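Complement factor MASP-3 (Homo sapiens, PDB 3DEM) belongs to the complement system as a probable serine protease of innate immunity that associates with mannan-binding lectin and ficolins through its calcium-binding CUB and EGF-like domains. Local coordinates at residues D168-Q173 against T196-E201; I39-M44 against S93-T98. All coordinates share one frame; numbering follows the deposited sequence.

How the interactions relate
Followed from the N terminus, the chain first closes interaction 2, where 93-98, after 48 intervening residues, returns to 39-44 and joins the two sheets of the first CUB domain. It then runs through the calcium-binding EGF module into the second CUB domain. Interaction 1 shuts a shorter loop of 22 residues there, bringing 168-173 against the edge strand 192-198. The two loops follow one another in series, neither nested nor crossed, and the centres of the two contacts lie about 67 Å apart. They illustrate two kinds of contact within CUB domains: side chains meeting between sheets, and backbone bonds along a sheet edge, helped by an asparagine side chain.

Interaction 1: residues D168-Q173 against T196-E201; sequences DNLFTQ and TIELEE
Asn169 and Thr196 open this contact with a side chain imitating a backbone. The Asn169 amide carries OD1 to Thr196 N at 3.0 Å, and the donor lies in the carbonyl plane; on the other side of the amide, ND2 binds the carbonyl oxygen of Leu194. Two bonds to main-chain atoms of one strand thus restrain the amide's rotation. A chi1 of 61° sets CG between the backbone N and the carbonyl carbon and helps turn the group toward the strand. The backbone takes over at Phe171, whose N donates to Thr196 O at 2.8 Å in a nearly straight bond, while Phe171 O accepts from Glu198 N at 2.9 Å. Thr196 O also lies at the edge of the Phe171 ring, in its plane, with CD2 3.6 Å away. The ring itself packs on Tyr275 and Ile178. On the outer side, Leu170 passes slantwise over the bent Glu198 chain, placing Leu170 CD1 3.4 Å from Glu198 CG, and the same methyl meets Thr196 CG2 at 3.9 Å. Farther along, Leu199 CD2 reaches the carbonyl oxygen of Gln173 at 3.3 Å, and that oxygen also receives a hydrogen bond from Tyr275 OH. The segments run roughly parallel, and Phe171 with Ile197 forms a single parallel beta bridge, adding a short irregular segment to the edge strand of a CUB beta-sandwich.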
loop_
_atom_site.group_PDB
_atom_site.type_symbol
_atom_site.label_atom_id
_atom_site.label_comp_id
_atom_site.label_asym_id
_atom_site.label_seq_id
_atom_site.Cartn_x
_atom_site.Cartn_y
_atom_site.Cartn_z
ATOM N N ASP A 168 -29.380 -28.496 -14.803
ATOM C CA ASP A 168 -29.957 -28.368 -16.140
ATOM C C ASP A 168 -29.708 -29.609 -16.979
ATOM O O ASP A 168 -28.964 -29.572 -17.953
ATOM C CB ASP A 168 -29.423 -27.122 -16.850
ATOM C CG ASP A 168 -30.033 -25.849 -16.310
ATOM O OD1 ASP A 168 -30.797 -25.936 -15.323
ATOM O OD2 ASP A 168 -29.757 -24.761 -16.866
ATOM N N ASN A 169 -30.339 -30.710 -16.591
ATOM C CA ASN A 169 -30.131 -31.979 -17.265
ATOM C C ASN A 169 -31.407 -32.811 -17.326
ATOM O O ASN A 169 -32.374 -32.550 -16.607
ATOM C CB ASN A 169 -29.033 -32.765 -16.553
ATOM C CG ASN A 169 -29.399 -33.086 -15.109
ATOM O OD1 ASN A 169 -30.268 -33.916 -14.850
ATOM N ND2 ASN A 169 -28.739 -32.420 -14.165
ATOM N N LEU A 170 -31.396 -33.811 -18.195
ATOM C CA LEU A 170 -32.487 -34.764 -18.305
ATOM C C LEU A 170 -31.983 -35.929 -19.133
ATOM O O LEU A 170 -31.722 -35.780 -20.325
ATOM C CB LEU A 170 -33.725 -34.128 -18.949
ATOM C CG LEU A 170 -34.943 -35.049 -19.106
ATOM C CD1 LEU A 170 -35.458 -35.511 -17.753
ATOM C CD2 LEU A 170 -36.053 -34.386 -19.903
ATOM N N PHE A 171 -31.819 -37.076 -18.486
ATOM C CA PHE A 171 -31.313 -38.271 -19.144
ATOM C C PHE A 171 -32.474 -39.148 -19.604
ATOM O O PHE A 171 -33.253 -39.639 -18.786
ATOM C CB PHE A 171 -30.375 -39.028 -18.204
ATOM C CG PHE A 171 -29.161 -38.237 -17.799
ATOM C CD1 PHE A 171 -27.960 -38.377 -18.486
ATOM C CD2 PHE A 171 -29.221 -37.343 -16.738
ATOM C CE1 PHE A 171 -26.839 -37.653 -18.116
ATOM C CE2 PHE A 171 -28.102 -36.605 -16.365
ATOM C CZ PHE A 171 -26.906 -36.765 -17.060
ATOM N N THR A 172 -32.596 -39.322 -20.916
ATOM C CA THR A 172 -33.731 -40.038 -21.490
ATOM C C THR A 172 -33.315 -41.260 -22.290
ATOM O O THR A 172 -34.157 -42.061 -22.703
ATOM C CB THR A 172 -34.551 -39.136 -22.418
ATOM O OG1 THR A 172 -33.719 -38.670 -23.487
ATOM C CG2 THR A 172 -35.106 -37.947 -21.654
ATOM N N GLN A 173 -32.018 -41.394 -22.530
ATOM C CA GLN A 173 -31.530 -42.541 -23.274
ATOM C C GLN A 173 -31.557 -43.793 -22.405
ATOM O O GLN A 173 -31.586 -43.706 -21.174
ATOM C CB GLN A 173 -30.134 -42.267 -23.837
ATOM C CG GLN A 173 -30.137 -41.266 -24.991
ATOM C CD GLN A 173 -28.748 -40.748 -25.321
ATOM O OE1 GLN A 173 -27.895 -40.618 -24.443
ATOM N NE2 GLN A 173 -28.513 -40.447 -26.597
ATOM N N THR A 196 -31.812 -35.920 -13.275
ATOM C CA THR A 196 -33.095 -36.559 -13.530
ATOM C C THR A 196 -33.044 -37.572 -14.667
ATOM O O THR A 196 -32.683 -37.235 -15.800
ATOM C CB THR A 196 -34.167 -35.503 -13.844
ATOM O OG1 THR A 196 -34.132 -34.494 -12.836
ATOM C CG2 THR A 196 -35.552 -36.126 -13.883
ATOM N N ILE A 197 -33.404 -38.814 -14.353
ATOM C CA ILE A 197 -33.507 -39.856 -15.358
ATOM C C ILE A 197 -34.990 -40.064 -15.636
ATOM O O ILE A 197 -35.772 -40.321 -14.712
ATOM C CB ILE A 197 -32.843 -41.176 -14.903
ATOM C CG1 ILE A 197 -31.378 -40.938 -14.511
ATOM C CG2 ILE A 197 -32.945 -42.245 -16.004
ATOM C CD1 ILE A 197 -30.724 -42.121 -13.836
ATOM N N GLU A 198 -35.387 -39.906 -16.894
ATOM C CA GLU A 198 -36.774 -40.108 -17.292
ATOM C C GLU A 198 -36.846 -41.020 -18.502
ATOM O O GLU A 198 -36.500 -40.608 -19.606
ATOM C CB GLU A 198 -37.424 -38.773 -17.653
ATOM C CG GLU A 198 -37.653 -37.848 -16.483
ATOM C CD GLU A 198 -39.117 -37.735 -16.111
ATOM O OE1 GLU A 198 -39.915 -38.582 -16.596
ATOM O OE2 GLU A 198 -39.460 -36.796 -15.347
ATOM N N LEU A 199 -37.294 -42.252 -18.298
ATOM C CA LEU A 199 -37.515 -43.167 -19.415
ATOM C C LEU A 199 -39.001 -43.369 -19.654
ATOM O O LEU A 199 -39.831 -42.945 -18.854
ATOM C CB LEU A 199 -36.866 -44.521 -19.147
ATOM C CG LEU A 199 -35.438 -44.504 -18.607
ATOM C CD1 LEU A 199 -35.027 -45.919 -18.258
ATOM C CD2 LEU A 199 -34.472 -43.885 -19.611
ATOM N N GLU A 200 -39.322 -44.033 -20.759
ATOM C CA GLU A 200 -40.697 -44.351 -21.106
ATOM C C GLU A 200 -41.294 -45.353 -20.117
ATOM O O GLU A 200 -40.573 -46.113 -19.468
ATOM C CB GLU A 200 -40.754 -44.906 -22.532
ATOM C CG GLU A 200 -42.098 -45.470 -22.944
ATOM C CD GLU A 200 -42.020 -46.271 -24.234
ATOM O OE1 GLU A 200 -40.918 -46.344 -24.825
ATOM O OE2 GLU A 200 -43.058 -46.827 -24.654
ATOM N N GLU A 201 -42.618 -45.337 -20.011
ATOM C CA GLU A 201 -43.349 -46.253 -19.145
ATOM C C GLU A 201 -42.956 -47.702 -19.411
ATOM O O GLU A 201 -42.936 -48.148 -20.559
ATOM C CB GLU A 201 -44.856 -46.078 -19.367
ATOM C CG GLU A 201 -45.745 -46.858 -18.398
ATOM C CD GLU A 201 -45.646 -46.343 -16.968
ATOM O OE1 GLU A 201 -44.659 -45.640 -16.643
ATOM O OE2 GLU A 201 -46.557 -46.646 -16.168
#

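Interaction 2: residues I39-M44 against S93-T98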
loop_
_atom_site.group_PDB
_atom_site.type_symbol
_atom_site.label_atom_id
_atom_site.label_comp_id
_atom_site.label_asym_id
_atom_site.label_seq_id
_atom_site.Cartn_x
_atom_site.Cartn_y
_atom_site.Cartn_z
ATOM N N ILE A 39 -0.865 -0.126 11.908
ATOM C CA ILE A 39 -0.086 1.074 12.177
ATOM C C ILE A 39 1.402 0.806 12.010
ATOM O O ILE A 39 1.942 -0.160 12.558
ATOM C CB ILE A 39 -0.297 1.592 13.610
ATOM C CG1 ILE A 39 -1.767 1.490 14.032
ATOM C CG2 ILE A 39 0.218 3.025 13.741
ATOM C CD1 ILE A 39 -2.562 2.717 13.742
ATOM N N LYS A 40 2.059 1.679 11.258
ATOM C CA LYS A 40 3.499 1.640 11.085
ATOM C C LYS A 40 4.114 2.830 11.819
ATOM O O LYS A 40 3.692 3.967 11.617
ATOM C CB LYS A 40 3.822 1.727 9.601
ATOM C CG LYS A 40 5.247 1.393 9.236
ATOM C CD LYS A 40 5.414 1.306 7.721
ATOM C CE LYS A 40 5.677 2.676 7.105
ATOM N NZ LYS A 40 5.866 2.583 5.625
ATOM N N LEU A 41 5.107 2.569 12.668
ATOM C CA LEU A 41 5.754 3.624 13.447
ATOM C C LEU A 41 7.271 3.591 13.288
ATOM O O LEU A 41 7.886 2.527 13.370
ATOM C CB LEU A 41 5.391 3.486 14.930
ATOM C CG LEU A 41 6.079 4.441 15.913
ATOM C CD1 LEU A 41 5.518 5.855 15.780
ATOM C CD2 LEU A 41 5.932 3.950 17.333
ATOM N N TYR A 42 7.873 4.757 13.058
ATOM C CA TYR A 42 9.331 4.864 12.990
ATOM C C TYR A 42 9.861 6.192 13.550
ATOM O O TYR A 42 9.101 7.138 13.763
ATOM C CB TYR A 42 9.834 4.624 11.563
ATOM C CG TYR A 42 9.280 5.579 10.536
ATOM C CD1 TYR A 42 9.947 6.762 10.222
ATOM C CD2 TYR A 42 8.091 5.299 9.871
ATOM C CE1 TYR A 42 9.440 7.641 9.277
ATOM C CE2 TYR A 42 7.577 6.169 8.927
ATOM C CZ TYR A 42 8.254 7.338 8.635
ATOM O OH TYR A 42 7.744 8.198 7.694
ATOM N N PHE A 43 11.167 6.261 13.783
ATOM C CA PHE A 43 11.758 7.423 14.441
ATOM C C PHE A 43 12.833 8.088 13.596
ATOM O O PHE A 43 13.629 7.408 12.949
ATOM C CB PHE A 43 12.345 7.028 15.796
ATOM C CG PHE A 43 11.330 6.496 16.771
ATOM C CD1 PHE A 43 10.847 7.296 17.797
ATOM C CD2 PHE A 43 10.867 5.190 16.671
ATOM C CE1 PHE A 43 9.916 6.807 18.696
ATOM C CE2 PHE A 43 9.936 4.697 17.571
ATOM C CZ PHE A 43 9.462 5.504 18.581
ATOM N N MET A 44 12.858 9.420 13.618
ATOM C CA MET A 44 13.878 10.186 12.901
ATOM C C MET A 44 14.949 10.717 13.845
ATOM O O MET A 44 16.036 11.093 13.412
ATOM C CB MET A 44 13.251 11.347 12.122
ATOM C CG MET A 44 12.169 10.937 11.138
ATOM S SD MET A 44 12.644 9.545 10.095
ATOM C CE MET A 44 14.099 10.173 9.271
ATOM N N SER A 93 -5.444 -2.550 14.454
ATOM C CA SER A 93 -5.680 -1.162 14.083
ATOM C C SER A 93 -5.522 -0.179 15.243
ATOM O O SER A 93 -6.036 0.939 15.188
ATOM C CB SER A 93 -7.068 -1.017 13.449
ATOM O OG SER A 93 -8.091 -1.249 14.397
ATOM N N PHE A 94 -4.803 -0.588 16.285
ATOM C CA PHE A 94 -4.598 0.273 17.448
ATOM C C PHE A 94 -3.156 0.260 17.948
ATOM O O PHE A 94 -2.515 -0.791 18.006
ATOM C CB PHE A 94 -5.553 -0.116 18.585
ATOM C CG PHE A 94 -5.293 0.618 19.873
ATOM C CD1 PHE A 94 -5.734 1.919 20.043
ATOM C CD2 PHE A 94 -4.608 0.007 20.912
ATOM C CE1 PHE A 94 -5.499 2.598 21.227
ATOM C CE2 PHE A 94 -4.367 0.678 22.093
ATOM C CZ PHE A 94 -4.812 1.977 22.253
ATOM N N MET A 95 -2.660 1.436 18.323
ATOM C CA MET A 95 -1.327 1.553 18.893
ATOM C C MET A 95 -1.287 2.635 19.963
ATOM O O MET A 95 -1.748 3.753 19.744
ATOM C CB MET A 95 -0.296 1.845 17.800
ATOM C CG MET A 95 1.143 1.891 18.297
ATOM S SD MET A 95 2.287 2.363 16.988
ATOM C CE MET A 95 2.506 0.797 16.136
ATOM N N SER A 96 -0.741 2.296 21.124
ATOM C CA SER A 96 -0.585 3.264 22.198
ATOM C C SER A 96 0.898 3.510 22.442
ATOM O O SER A 96 1.697 2.571 22.469
ATOM C CB SER A 96 -1.271 2.767 23.476
ATOM O OG SER A 96 -1.268 3.766 24.482
ATOM N N ILE A 97 1.259 4.776 22.596
ATOM C CA ILE A 97 2.645 5.170 22.801
ATOM C C ILE A 97 2.754 6.014 24.061
ATOM O O ILE A 97 2.035 7.002 24.213
ATOM C CB ILE A 97 3.174 5.996 21.603
ATOM C CG1 ILE A 97 3.108 5.176 20.311
ATOM C CG2 ILE A 97 4.602 6.478 21.854
ATOM C CD1 ILE A 97 3.322 5.998 19.065
ATOM N N THR A 98 3.647 5.622 24.961
ATOM C CA THR A 98 3.894 6.390 26.174
ATOM C C THR A 98 5.356 6.817 26.269
ATOM O O THR A 98 6.262 5.985 26.198
ATOM C CB THR A 98 3.506 5.590 27.441
ATOM O OG1 THR A 98 2.097 5.335 27.428
ATOM C CG2 THR A 98 3.865 6.362 28.716
#
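Met95 lies across Ile39 and Leu41, and its side chain can be followed atom by atom through the interior of the first CUB domain. CB starts beside Ile39, 4.1 Å from CG1. With CG anti to the backbone N (chi1 -176°) and the next torsion also extended, the chain extends straight from its strand toward the opposing one, so the sulfur arrives between two neighbours: SD lies 3.9 Å from Leu41 CB and equally near the CG2 branch of Ile39. A bend at the last torsion, chi3 -81°, then swings CE back over Ile39, 3.9 Å from Ile39 CB and 3.7 Å from Ile39 O. The thioether thus touches two branched residues on alternate positions of strand 37-47. Beyond it, Leu41 and Ile97 meet tip to tip, CD2 to CD1 at 3.7 Å. At the other end Ile39 CD1 approaches Ser93 O at 4.2 Å. No hydrogen bond joins the segments; the association is apolar, and the axes of 39-43 and 94-98 approach to 8.0 Å, with their N-to-C directions 29° apart. This is the facing-sheet interior of a beta-sandwich. Strand 37-47 sits between strands 111-120 and 88-89 in one sheet, while strand 94-101 sits between 25-32 and 58-62 in the other. Val61 packs on both Leu41 and Met95, and Ile31 reaches Ile39 and Ile97 from strand 25-32.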